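Methylmalonate-semialdehyde dehydrogenase (Oceanimonas doudoroffii, PDB 4ZZ7) catalyses the NAD-dependent, CoA-acylating oxidation of methylmalonate semialdehyde, giving propionyl-CoA. Local coordinates at residues Q140-V145 with Y474-T479; K221-V226 with N242-Q247; I231-Y236 with S458-L463. All coordinates share one frame; numbering follows the deposited sequence.

Interaction 1 of 3, residues Q140-V145 with Y474-T479; sequences QPMGVV and YTKRKT
Q140 and K476 face each other as an antiparallel hydrogen-bonded pair, and two backbone bonds carry the contact. K476 N gives the shorter, straighter one to Q140 O, at 2.8 Å with 168° at the hydrogen; Q140 N returns a bond to K476 O at 3.0 Å, bent to 146°. Beyond the ladder, the extended side chain of Q140 brings its amide to the end of K478, where NZ makes a weak bond of 3.2 Å to Q140 OE1. Stronger partners hold both groups: Q140 NE2 bonds to E138 and to D430 O of the second subunit, and K478 NZ to the carbonyls of S429 and I432 of that subunit.

K476 lies on the same face of the sheet as Q140. CG sits in the crowded position between N and carbonyl carbon (chi1 40°), and from there the straight chain runs past M142, whose SD lies 3.7 Å from K476 CG, and brings K476 CE to 3.2 Å from P141 O. Cut back to an alanine here, the side chain would probably leave the M142 sulfur and the P141 carbonyl without the aliphatic chain that now lies along them. M142, bent at chi2 and chi3, also sets its CG 3.7 Å from Y474 O. At the far end V145 CG1 touches the Y474 ring at CE1, 3.8 Å away, the two side chains crossing at about a right angle.

With backbone bonds at its centre and long amphipathic chains around them, the pairing ties the C-terminal strand 475-483 to strand 133-141, while the polar ends of K478 and Q140 also serve the subunit interface.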
loop_
_atom_site.group_PDB
_atom_site.type_symbol
_atom_site.label_atom_id
_atom_site.label_comp_id
_atom_site.label_asym_id
_atom_site.label_seq_id
_atom_site.Cartn_x
_atom_site.Cartn_y
_atom_site.Cartn_z
ATOM N N GLN A 140 -12.892 3.442 -10.102
ATOM C CA GLN A 140 -13.399 3.551 -11.454
ATOM C C GLN A 140 -13.383 4.985 -11.890
ATOM O O GLN A 140 -13.259 5.884 -11.052
ATOM C CB GLN A 140 -14.800 2.989 -11.521
ATOM C CG GLN A 140 -14.801 1.510 -11.208
ATOM C CD GLN A 140 -16.105 0.832 -11.527
ATOM O OE1 GLN A 140 -17.129 1.476 -11.773
ATOM N NE2 GLN A 140 -16.074 -0.489 -11.533
ATOM N N PRO A 141 -13.508 5.215 -13.202
ATOM C CA PRO A 141 -13.376 6.587 -13.672
ATOM C C PRO A 141 -14.589 7.482 -13.372
ATOM O O PRO A 141 -15.708 6.995 -13.261
ATOM C CB PRO A 141 -13.160 6.419 -15.178
ATOM C CG PRO A 141 -12.756 4.989 -15.361
ATOM C CD PRO A 141 -13.539 4.267 -14.326
ATOM N N MET A 142 -14.326 8.777 -13.244
ATOM C CA MET A 142 -15.353 9.786 -13.029
ATOM C C MET A 142 -16.228 10.019 -14.280
ATOM O O MET A 142 -17.466 9.959 -14.229
ATOM C CB MET A 142 -14.692 11.111 -12.620
ATOM C CG MET A 142 -13.908 11.083 -11.303
ATOM S SD MET A 142 -14.953 10.632 -9.896
ATOM C CE MET A 142 -16.138 11.985 -9.767
ATOM N N GLY A 143 -15.577 10.293 -15.399
ATOM C CA GLY A 143 -16.282 10.699 -16.609
ATOM C C GLY A 143 -15.516 11.791 -17.289
ATOM O O GLY A 143 -14.352 11.590 -17.612
ATOM N N VAL A 144 -16.168 12.939 -17.490
ATOM C CA VAL A 144 -15.511 14.106 -18.089
ATOM C C VAL A 144 -14.971 14.937 -16.961
ATOM O O VAL A 144 -15.685 15.254 -16.005
ATOM C CB VAL A 144 -16.422 14.983 -18.976
ATOM C CG1 VAL A 144 -15.622 16.131 -19.576
ATOM C CG2 VAL A 144 -17.048 14.181 -20.117
ATOM N N VAL A 145 -13.697 15.285 -17.103
ATOM C CA VAL A 145 -12.948 15.990 -16.084
ATOM C C VAL A 145 -12.409 17.250 -16.682
ATOM O O VAL A 145 -11.930 17.235 -17.816
ATOM C CB VAL A 145 -11.767 15.159 -15.593
ATOM C CG1 VAL A 145 -10.935 15.958 -14.589
ATOM C CG2 VAL A 145 -12.283 13.892 -14.933
ATOM N N TYR A 474 -9.055 11.639 -9.446
ATOM C CA TYR A 474 -9.565 11.318 -10.777
ATOM C C TYR A 474 -10.296 9.984 -10.840
ATOM O O TYR A 474 -10.647 9.534 -11.922
ATOM C CB TYR A 474 -8.447 11.391 -11.832
ATOM C CG TYR A 474 -7.864 12.768 -11.979
ATOM C CD1 TYR A 474 -8.675 13.870 -12.029
ATOM C CD2 TYR A 474 -6.495 12.967 -12.098
ATOM C CE1 TYR A 474 -8.148 15.134 -12.158
ATOM C CE2 TYR A 474 -5.964 14.227 -12.237
ATOM C CZ TYR A 474 -6.810 15.308 -12.262
ATOM O OH TYR A 474 -6.370 16.601 -12.386
ATOM N N THR A 475 -10.544 9.353 -9.701
ATOM C CA THR A 475 -11.423 8.177 -9.691
ATOM C C THR A 475 -12.461 8.218 -8.586
ATOM O O THR A 475 -12.378 9.057 -7.673
ATOM C CB THR A 475 -10.632 6.876 -9.494
ATOM O OG1 THR A 475 -10.039 6.879 -8.188
ATOM C CG2 THR A 475 -9.585 6.708 -10.606
ATOM N N LYS A 476 -13.423 7.294 -8.670
ATOM C CA LYS A 476 -14.399 7.095 -7.583
ATOM C C LYS A 476 -14.397 5.662 -7.054
ATOM O O LYS A 476 -14.327 4.688 -7.810
ATOM C CB LYS A 476 -15.809 7.551 -7.961
ATOM C CG LYS A 476 -16.211 7.224 -9.365
ATOM C CD LYS A 476 -17.585 7.765 -9.649
ATOM C CE LYS A 476 -18.022 7.359 -11.057
ATOM N NZ LYS A 476 -19.438 7.733 -11.353
ATOM N N ARG A 477 -14.451 5.567 -5.730
ATOM C CA ARG A 477 -14.385 4.301 -5.031
ATOM C C ARG A 477 -15.693 3.550 -5.135
ATOM O O ARG A 477 -16.763 4.068 -4.833
ATOM C CB ARG A 477 -14.063 4.524 -3.574
ATOM C CG ARG A 477 -14.040 3.241 -2.790
ATOM C CD ARG A 477 -13.964 3.506 -1.305
ATOM N NE ARG A 477 -12.615 3.886 -0.910
ATOM C CZ ARG A 477 -11.640 3.040 -0.597
ATOM N NH1 ARG A 477 -11.826 1.718 -0.603
ATOM N NH2 ARG A 477 -10.461 3.522 -0.260
ATOM N N LYS A 478 -15.587 2.307 -5.561
ATOM C CA LYS A 478 -16.713 1.388 -5.592
ATOM C C LYS A 478 -16.342 0.197 -4.723
ATOM O O LYS A 478 -15.244 -0.355 -4.833
ATOM C CB LYS A 478 -17.001 0.926 -7.034
ATOM C CG LYS A 478 -18.119 -0.104 -7.147
ATOM C CD LYS A 478 -18.412 -0.532 -8.575
ATOM C CE LYS A 478 -19.291 0.469 -9.330
ATOM N NZ LYS A 478 -19.705 -0.069 -10.665
ATOM N N THR A 479 -17.253 -0.216 -3.865
ATOM C CA THR A 479 -17.014 -1.413 -3.100
ATOM C C THR A 479 -18.039 -2.455 -3.503
ATOM O O THR A 479 -19.266 -2.192 -3.519
ATOM C CB THR A 479 -17.067 -1.130 -1.609
ATOM O OG1 THR A 479 -16.210 -0.011 -1.318
ATOM C CG2 THR A 479 -16.622 -2.355 -0.828
#

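Interaction 2 of 3, residues K221-V226 with N242-Q247; sequences KAVSFV and NGKRCQ. With NAD (nicotinamide-adenine-dinucleotide), chain M.
S224 and Q247 stand side by side on one face of a parallel strand pair, with their polar ends turned to each other. S224 OG donates to Q247 OE1 at 2.6 Å, in the plane of the amide and on a lone pair, with 127° at the oxygen. Q247 reaches this point because its chain runs straight beyond CG (chi2 -173°). The other end of the amide, NE2, bonds to L463 O; gripped at both OE1 and NE2, the amide has its rotation largely fixed. S224 OG has a second partner in Y474 OH.

On the same face A222 CB rests 3.6 Å from CG of R245, against the aliphatic start of that arginine. The guanidinium goes elsewhere: NH1 bonds to F473 O. V223 and C246 occupy the reverse face. Here V223 CG2 comes within 3.9 Å of K244 CD, the two side chains crossing at a slant; K244 then bends at chi3, and its NZ bonds to L215 O and V220 O.

Between the strands V223 N reaches R245 O, Q247 N returns to V223 O at 3.1 Å, and F225 N bonds to Q247 O at 2.8 Å, nearly straight.

F225 points its ring beyond the ladder. An edge meets the dinucleotide, F225 CE1 lying 3.4 Å from NAD O4B with O2A also near the ring plane, while the ring packs on I231, A232 and I235. V226 CG1 approaches the carboxamide, 3.7 Å from NAD N7N. Strand 220-226, helix 229-241 and strand 245-249 form a beta-alpha-beta crossover of the Rossmann-type NAD-binding domain of aldehyde dehydrogenases, with the cofactor at the C-terminal end of strand 220-226.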
loop_
_atom_site.group_PDB
_atom_site.type_symbol
_atom_site.label_atom_id
_atom_site.label_comp_id
_atom_site.label_asym_id
_atom_site.label_seq_id
_atom_site.Cartn_x
_atom_site.Cartn_y
_atom_site.Cartn_z
ATOM N N LYS A 221 -17.736 16.125 -14.085
ATOM C CA LYS A 221 -17.800 15.473 -12.804
ATOM C C LYS A 221 -16.670 15.819 -11.836
ATOM O O LYS A 221 -16.759 15.448 -10.672
ATOM C CB LYS A 221 -17.818 13.963 -13.024
ATOM C CG LYS A 221 -19.214 13.367 -13.035
ATOM C CD LYS A 221 -19.911 13.537 -14.361
ATOM C CE LYS A 221 -21.412 13.777 -14.179
ATOM N NZ LYS A 221 -22.173 12.636 -13.596
ATOM N N ALA A 222 -15.610 16.483 -12.293
ATOM C CA ALA A 222 -14.526 16.893 -11.396
ATOM C C ALA A 222 -13.744 18.048 -11.969
ATOM O O ALA A 222 -13.520 18.111 -13.171
ATOM C CB ALA A 222 -13.586 15.725 -11.121
ATOM N N VAL A 223 -13.291 18.940 -11.104
ATOM C CA VAL A 223 -12.552 20.119 -11.542
ATOM C C VAL A 223 -11.222 20.299 -10.794
ATOM O O VAL A 223 -11.214 20.482 -9.577
ATOM C CB VAL A 223 -13.420 21.381 -11.363
ATOM C CG1 VAL A 223 -12.671 22.628 -11.839
ATOM C CG2 VAL A 223 -14.752 21.210 -12.099
ATOM N N SER A 224 -10.116 20.267 -11.540
ATOM C CA SER A 224 -8.763 20.583 -11.019
ATOM C C SER A 224 -8.354 22.014 -11.390
ATOM O O SER A 224 -8.115 22.311 -12.569
ATOM C CB SER A 224 -7.716 19.614 -11.589
ATOM O OG SER A 224 -7.820 18.312 -11.031
ATOM N N PHE A 225 -8.280 22.892 -10.387
ATOM C CA PHE A 225 -7.862 24.280 -10.604
ATOM C C PHE A 225 -6.544 24.513 -9.958
ATOM O O PHE A 225 -6.328 24.061 -8.844
ATOM C CB PHE A 225 -8.842 25.306 -10.019
ATOM C CG PHE A 225 -8.380 26.740 -10.174
ATOM C CD1 PHE A 225 -8.550 27.402 -11.356
ATOM C CD2 PHE A 225 -7.750 27.409 -9.130
ATOM C CE1 PHE A 225 -8.104 28.702 -11.507
ATOM C CE2 PHE A 225 -7.303 28.711 -9.274
ATOM C CZ PHE A 225 -7.481 29.358 -10.464
ATOM N N VAL A 226 -5.685 25.244 -10.675
ATOM C CA VAL A 226 -4.405 25.756 -10.164
ATOM C C VAL A 226 -4.343 27.234 -10.556
ATOM O O VAL A 226 -4.546 27.578 -11.713
ATOM C CB VAL A 226 -3.196 24.977 -10.747
ATOM C CG1 VAL A 226 -1.873 25.604 -10.340
ATOM C CG2 VAL A 226 -3.229 23.549 -10.255
ATOM N N ASN A 242 -22.393 23.262 -7.347
ATOM C CA ASN A 242 -22.939 22.432 -8.441
ATOM C C ASN A 242 -22.648 20.913 -8.283
ATOM O O ASN A 242 -22.562 20.174 -9.285
ATOM C CB ASN A 242 -22.441 22.940 -9.792
ATOM C CG ASN A 242 -23.045 24.292 -10.169
ATOM O OD1 ASN A 242 -23.764 24.411 -11.165
ATOM N ND2 ASN A 242 -22.748 25.317 -9.385
ATOM N N GLY A 243 -22.476 20.473 -7.021
ATOM C CA GLY A 243 -22.374 19.047 -6.653
ATOM C C GLY A 243 -21.062 18.308 -6.954
ATOM O O GLY A 243 -20.711 17.334 -6.245
ATOM N N LYS A 244 -20.344 18.750 -7.998
ATOM C CA LYS A 244 -19.071 18.133 -8.403
ATOM C C LYS A 244 -17.847 18.438 -7.511
ATOM O O LYS A 244 -17.675 19.542 -6.989
ATOM C CB LYS A 244 -18.739 18.461 -9.854
ATOM C CG LYS A 244 -18.315 19.904 -10.086
ATOM C CD LYS A 244 -18.549 20.328 -11.530
ATOM C CE LYS A 244 -20.026 20.462 -11.852
ATOM N NZ LYS A 244 -20.217 20.647 -13.303
ATOM N N ARG A 245 -17.007 17.408 -7.369
ATOM C CA ARG A 245 -15.804 17.461 -6.571
ATOM C C ARG A 245 -14.801 18.416 -7.194
ATOM O O ARG A 245 -14.879 18.715 -8.394
ATOM C CB ARG A 245 -15.204 16.078 -6.455
ATOM C CG ARG A 245 -14.822 15.443 -7.781
ATOM C CD ARG A 245 -13.966 14.201 -7.595
ATOM N NE ARG A 245 -14.706 13.049 -7.078
ATOM C CZ ARG A 245 -14.152 11.885 -6.737
ATOM N NH1 ARG A 245 -12.835 11.682 -6.864
ATOM N NH2 ARG A 245 -14.922 10.904 -6.273
ATOM N N CYS A 246 -13.849 18.871 -6.384
ATOM C CA CYS A 246 -12.924 19.911 -6.806
ATOM C C CYS A 246 -11.675 19.931 -5.932
ATOM O O CYS A 246 -11.710 19.555 -4.760
ATOM C CB CYS A 246 -13.629 21.290 -6.771
ATOM S SG CYS A 246 -12.641 22.760 -7.217
ATOM N N GLN A 247 -10.569 20.357 -6.545
ATOM C CA GLN A 247 -9.314 20.689 -5.856
ATOM C C GLN A 247 -8.849 22.016 -6.473
ATOM O O GLN A 247 -8.666 22.119 -7.690
ATOM C CB GLN A 247 -8.247 19.567 -5.996
ATOM C CG GLN A 247 -7.841 19.223 -7.446
ATOM C CD GLN A 247 -6.909 18.015 -7.653
ATOM O OE1 GLN A 247 -6.608 17.663 -8.807
ATOM N NE2 GLN A 247 -6.430 17.398 -6.569
HETATM P PA NAD M . -5.425 33.111 -11.989
HETATM O O1A NAD M . -5.835 34.389 -12.715
HETATM O O2A NAD M . -5.703 32.909 -10.509
HETATM O O5B NAD M . -6.143 31.855 -12.725
HETATM C C5B NAD M . -5.585 31.161 -13.850
HETATM C C4B NAD M . -6.667 30.464 -14.674
HETATM O O4B NAD M . -7.968 30.808 -14.192
HETATM C C3B NAD M . -6.655 30.847 -16.151
HETATM O O3B NAD M . -6.848 29.655 -16.918
HETATM C C2B NAD M . -7.779 31.869 -16.305
HETATM O O2B NAD M . -8.541 31.861 -17.516
HETATM C C1B NAD M . -8.728 31.525 -15.171
HETATM N N9A NAD M . -9.371 32.733 -14.572
HETATM C C8A NAD M . -8.771 33.935 -14.331
HETATM N N7A NAD M . -9.642 34.795 -13.762
HETATM C C5A NAD M . -10.831 34.155 -13.631
HETATM C C6A NAD M . -12.184 34.508 -13.109
HETATM N N6A NAD M . -12.412 35.740 -12.607
HETATM N N1A NAD M . -13.156 33.555 -13.149
HETATM C C2A NAD M . -12.923 32.309 -13.662
HETATM N N3A NAD M . -11.728 31.910 -14.147
HETATM C C4A NAD M . -10.662 32.779 -14.165
HETATM O O3 NAD M . -3.826 32.847 -12.239
HETATM P PN NAD M . -2.805 33.551 -13.311
HETATM O O1N NAD M . -3.099 33.088 -14.742
HETATM O O2N NAD M . -2.576 35.044 -13.038
HETATM O O5D NAD M . -1.512 32.769 -12.771
HETATM C C5D NAD M . -0.853 33.203 -11.569
HETATM C C4D NAD M . -1.271 32.464 -10.281
HETATM O O4D NAD M . -0.951 31.055 -10.249
HETATM C C3D NAD M . -0.552 33.065 -9.060
HETATM O O3D NAD M . -1.441 33.889 -8.299
HETATM C C2D NAD M . -0.013 31.886 -8.235
HETATM O O2D NAD M . -0.312 32.022 -6.841
HETATM C C1D NAD M . -0.700 30.694 -8.879
HETATM N N1N NAD M . 0.021 29.428 -8.789
HETATM C C2N NAD M . -0.378 28.573 -7.839
HETATM C C3N NAD M . 0.244 27.336 -7.693
HETATM C C7N NAD M . -0.140 26.347 -6.618
HETATM O O7N NAD M . -0.192 26.624 -5.415
HETATM N N7N NAD M . -0.382 25.114 -7.029
HETATM C C4N NAD M . 1.262 26.989 -8.574
HETATM C C5N NAD M . 1.662 27.880 -9.562
HETATM C C6N NAD M . 1.011 29.112 -9.651
#

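Interaction 3 of 3, residues I231-Y236 with S458-L463; sequences IAEYIY and SLFGDL. With NAD (nicotinamide-adenine-dinucleotide), chain M.
F460 and Y236 meet ring to methylene rather than ring to ring. F460 CB stands over one face of the Y236 ring, 3.8 Å from its centroid and 21° off the normal, a CH-pi contact displaced toward the rim near CG. The F460 ring has its own visitor: CA of E233 lies over one face, 4.2 Å from the centroid, and E233 CB touches F460 CZ at 3.8 Å. A232 CB approaches the same ring obliquely, 3.9 Å from F460 CD1. With CG anti to the backbone N (chi1 -164°), Y236 lays its ring beneath the F460 methylene, while F460 keeps CG beside its own backbone N (chi1 -58°) and carries its ring onto the helix surface at A232 and E233.

These residues join helix 229-241 to strand 459-460, which lies antiparallel to strand 245-249 and is the outermost strand of the Rossmann-type sheet at that side within this chain. The helix is the one that connects strands 220-226 and 245-249, so the contact lays a late piece of chain against the cofactor-binding crossover; F460 pairs by backbone with A248. On another side of the same helix I231 faces the cofactor, CD1 lying 3.5 Å from NAD N6A and CG2 next to the adenine ring.

Beyond F460 comes G461, whose CA sits 3.7 Å from Y236 OH; its backbone angles would press any CB against the carbonyl O of F460. A water lies 3.1 Å from Y236 OH and donates a weak bond to D462 OD2. E233 extends past F460 to form a salt bridge with R237. The second subunit packs close by, its S240 against Y236 and its G243 against F460.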
loop_
_atom_site.group_PDB
_atom_site.type_symbol
_atom_site.label_atom_id
_atom_site.label_comp_id
_atom_site.label_asym_id
_atom_site.label_seq_id
_atom_site.Cartn_x
_atom_site.Cartn_y
_atom_site.Cartn_z
ATOM N N ILE A 231 -9.359 33.343 -7.030
ATOM C CA ILE A 231 -10.034 32.530 -8.067
ATOM C C ILE A 231 -10.159 31.058 -7.663
ATOM O O ILE A 231 -11.161 30.417 -7.953
ATOM C CB ILE A 231 -9.276 32.616 -9.407
ATOM C CG1 ILE A 231 -9.129 34.083 -9.842
ATOM C CG2 ILE A 231 -9.951 31.792 -10.490
ATOM C CD1 ILE A 231 -10.426 34.877 -9.913
ATOM N N ALA A 232 -9.144 30.514 -7.006
ATOM C CA ALA A 232 -9.253 29.158 -6.453
ATOM C C ALA A 232 -10.488 29.030 -5.574
ATOM O O ALA A 232 -11.245 28.060 -5.713
ATOM C CB ALA A 232 -8.015 28.781 -5.646
ATOM N N GLU A 233 -10.669 30.019 -4.690
ATOM C CA GLU A 233 -11.827 30.083 -3.789
ATOM C C GLU A 233 -13.134 30.150 -4.546
ATOM O O GLU A 233 -14.088 29.497 -4.161
ATOM C CB GLU A 233 -11.745 31.297 -2.881
ATOM C CG GLU A 233 -12.644 31.221 -1.663
ATOM C CD GLU A 233 -12.637 32.512 -0.852
ATOM O OE1 GLU A 233 -12.108 33.550 -1.317
ATOM O OE2 GLU A 233 -13.184 32.509 0.267
ATOM N N TYR A 234 -13.164 30.959 -5.606
ATOM C CA TYR A 234 -14.335 31.086 -6.458
ATOM C C TYR A 234 -14.648 29.730 -7.088
ATOM O O TYR A 234 -15.777 29.230 -6.994
ATOM C CB TYR A 234 -14.135 32.180 -7.528
ATOM C CG TYR A 234 -15.192 32.128 -8.593
ATOM C CD1 TYR A 234 -16.422 32.706 -8.398
ATOM C CD2 TYR A 234 -14.976 31.439 -9.778
ATOM C CE1 TYR A 234 -17.424 32.612 -9.355
ATOM C CE2 TYR A 234 -15.961 31.343 -10.747
ATOM C CZ TYR A 234 -17.200 31.926 -10.529
ATOM O OH TYR A 234 -18.216 31.843 -11.483
ATOM N N ILE A 235 -13.626 29.141 -7.712
ATOM C CA ILE A 235 -13.772 27.858 -8.437
ATOM C C ILE A 235 -14.225 26.754 -7.490
ATOM O O ILE A 235 -15.137 26.018 -7.823
ATOM C CB ILE A 235 -12.461 27.360 -9.091
ATOM C CG1 ILE A 235 -11.918 28.350 -10.122
ATOM C CG2 ILE A 235 -12.676 26.003 -9.747
ATOM C CD1 ILE A 235 -12.633 28.372 -11.455
ATOM N N TYR A 236 -13.564 26.642 -6.334
ATOM C CA TYR A 236 -13.962 25.683 -5.293
ATOM C C TYR A 236 -15.413 25.865 -4.814
ATOM O O TYR A 236 -16.172 24.885 -4.676
ATOM C CB TYR A 236 -13.021 25.752 -4.081
ATOM C CG TYR A 236 -13.144 24.553 -3.152
ATOM C CD1 TYR A 236 -12.671 23.300 -3.542
ATOM C CD2 TYR A 236 -13.746 24.664 -1.893
ATOM C CE1 TYR A 236 -12.784 22.195 -2.709
ATOM C CE2 TYR A 236 -13.863 23.557 -1.051
ATOM C CZ TYR A 236 -13.381 22.321 -1.465
ATOM O OH TYR A 236 -13.494 21.192 -0.670
ATOM N N SER A 458 -3.582 28.370 0.759
ATOM C CA SER A 458 -2.918 27.946 -0.489
ATOM C C SER A 458 -3.609 26.771 -1.237
ATOM O O SER A 458 -3.267 26.470 -2.378
ATOM C CB SER A 458 -1.439 27.593 -0.213
ATOM O OG SER A 458 -0.709 28.701 0.310
ATOM N N LEU A 459 -4.556 26.102 -0.585
ATOM C CA LEU A 459 -5.258 24.964 -1.172
ATOM C C LEU A 459 -6.677 24.759 -0.627
ATOM O O LEU A 459 -6.909 24.758 0.588
ATOM C CB LEU A 459 -4.442 23.691 -0.929
ATOM C CG LEU A 459 -4.903 22.454 -1.698
ATOM C CD1 LEU A 459 -3.710 21.610 -2.059
ATOM C CD2 LEU A 459 -5.917 21.621 -0.914
ATOM N N PHE A 460 -7.615 24.552 -1.540
ATOM C CA PHE A 460 -8.978 24.212 -1.178
ATOM C C PHE A 460 -9.258 22.785 -1.633
ATOM O O PHE A 460 -9.149 22.463 -2.807
ATOM C CB PHE A 460 -9.982 25.200 -1.785
ATOM C CG PHE A 460 -9.756 26.632 -1.380
ATOM C CD1 PHE A 460 -8.912 27.444 -2.110
ATOM C CD2 PHE A 460 -10.390 27.170 -0.291
ATOM C CE1 PHE A 460 -8.697 28.769 -1.748
ATOM C CE2 PHE A 460 -10.181 28.495 0.079
ATOM C CZ PHE A 460 -9.338 29.294 -0.646
ATOM N N GLY A 461 -9.591 21.933 -0.670
ATOM C CA GLY A 461 -9.895 20.522 -0.905
ATOM C C GLY A 461 -9.175 19.610 0.080
ATOM O O GLY A 461 -8.519 20.076 1.032
ATOM N N ASP A 462 -9.299 18.304 -0.163
ATOM C CA ASP A 462 -8.636 17.269 0.646
ATOM C C ASP A 462 -7.728 16.307 -0.125
ATOM O O ASP A 462 -7.097 15.451 0.499
ATOM C CB ASP A 462 -9.673 16.472 1.463
ATOM C CG ASP A 462 -10.823 15.932 0.616
ATOM O OD1 ASP A 462 -10.616 15.728 -0.588
ATOM O OD2 ASP A 462 -11.937 15.738 1.151
ATOM N N LEU A 463 -7.663 16.425 -1.447
ATOM C CA LEU A 463 -6.738 15.640 -2.257
ATOM C C LEU A 463 -5.871 16.586 -3.057
ATOM O O LEU A 463 -6.381 17.487 -3.726
ATOM C CB LEU A 463 -7.485 14.725 -3.224
ATOM C CG LEU A 463 -8.207 13.581 -2.542
ATOM C CD1 LEU A 463 -9.146 12.924 -3.521
ATOM C CD2 LEU A 463 -7.224 12.567 -1.987
HETATM P PA NAD M . -5.425 33.111 -11.989
HETATM O O1A NAD M . -5.835 34.389 -12.715
HETATM O O2A NAD M . -5.703 32.909 -10.509
HETATM O O5B NAD M . -6.143 31.855 -12.725
HETATM C C5B NAD M . -5.585 31.161 -13.850
HETATM C C4B NAD M . -6.667 30.464 -14.674
HETATM O O4B NAD M . -7.968 30.808 -14.192
HETATM C C3B NAD M . -6.655 30.847 -16.151
HETATM O O3B NAD M . -6.848 29.655 -16.918
HETATM C C2B NAD M . -7.779 31.869 -16.305
HETATM O O2B NAD M . -8.541 31.861 -17.516
HETATM C C1B NAD M . -8.728 31.525 -15.171
HETATM N N9A NAD M . -9.371 32.733 -14.572
HETATM C C8A NAD M . -8.771 33.935 -14.331
HETATM N N7A NAD M . -9.642 34.795 -13.762
HETATM C C5A NAD M . -10.831 34.155 -13.631
HETATM C C6A NAD M . -12.184 34.508 -13.109
HETATM N N6A NAD M . -12.412 35.740 -12.607
HETATM N N1A NAD M . -13.156 33.555 -13.149
HETATM C C2A NAD M . -12.923 32.309 -13.662
HETATM N N3A NAD M . -11.728 31.910 -14.147
HETATM C C4A NAD M . -10.662 32.779 -14.165
HETATM O O3 NAD M . -3.826 32.847 -12.239
HETATM P PN NAD M . -2.805 33.551 -13.311
HETATM O O1N NAD M . -3.099 33.088 -14.742
HETATM O O2N NAD M . -2.576 35.044 -13.038
HETATM O O5D NAD M . -1.512 32.769 -12.771
HETATM C C5D NAD M . -0.853 33.203 -11.569
HETATM C C4D NAD M . -1.271 32.464 -10.281
HETATM O O4D NAD M . -0.951 31.055 -10.249
HETATM C C3D NAD M . -0.552 33.065 -9.060
HETATM O O3D NAD M . -1.441 33.889 -8.299
HETATM C C2D NAD M . -0.013 31.886 -8.235
HETATM O O2D NAD M . -0.312 32.022 -6.841
HETATM C C1D NAD M . -0.700 30.694 -8.879
HETATM N N1N NAD M . 0.021 29.428 -8.789
HETATM C C2N NAD M . -0.378 28.573 -7.839
HETATM C C3N NAD M . 0.244 27.336 -7.693
HETATM C C7N NAD M . -0.140 26.347 -6.618
HETATM O O7N NAD M . -0.192 26.624 -5.415
HETATM N N7N NAD M . -0.382 25.114 -7.029
HETATM C C4N NAD M . 1.262 26.989 -8.574
HETATM C C5N NAD M . 1.662 27.880 -9.562
HETATM C C6N NAD M . 1.011 29.112 -9.651
HETATM O O HOH W 1 -13.210 18.311 0.570
#

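In the fold
Interactions 2 and 3 share helix 229-241 and the strands around it, and both touch NAD; interaction 1 lies further out, where the Rossmann-type sheet passes into the three-stranded sheet of the C-terminal strand. All three are mainly buried, yet each also reaches the second subunit. Their chemistry follows their place: interaction 1 is antiparallel backbone pairing with long polar chains at the interface, interaction 2 is a parallel ladder with a side-chain bond in the core, and interaction 3, without a direct hydrogen bond, is CH-pi and apolar packing of helix 229-241 on strand 459-460. Neighbouring strands 144-148 and 220-226 link interactions 1 and 2 by a backbone bond from K221 N to V144 O.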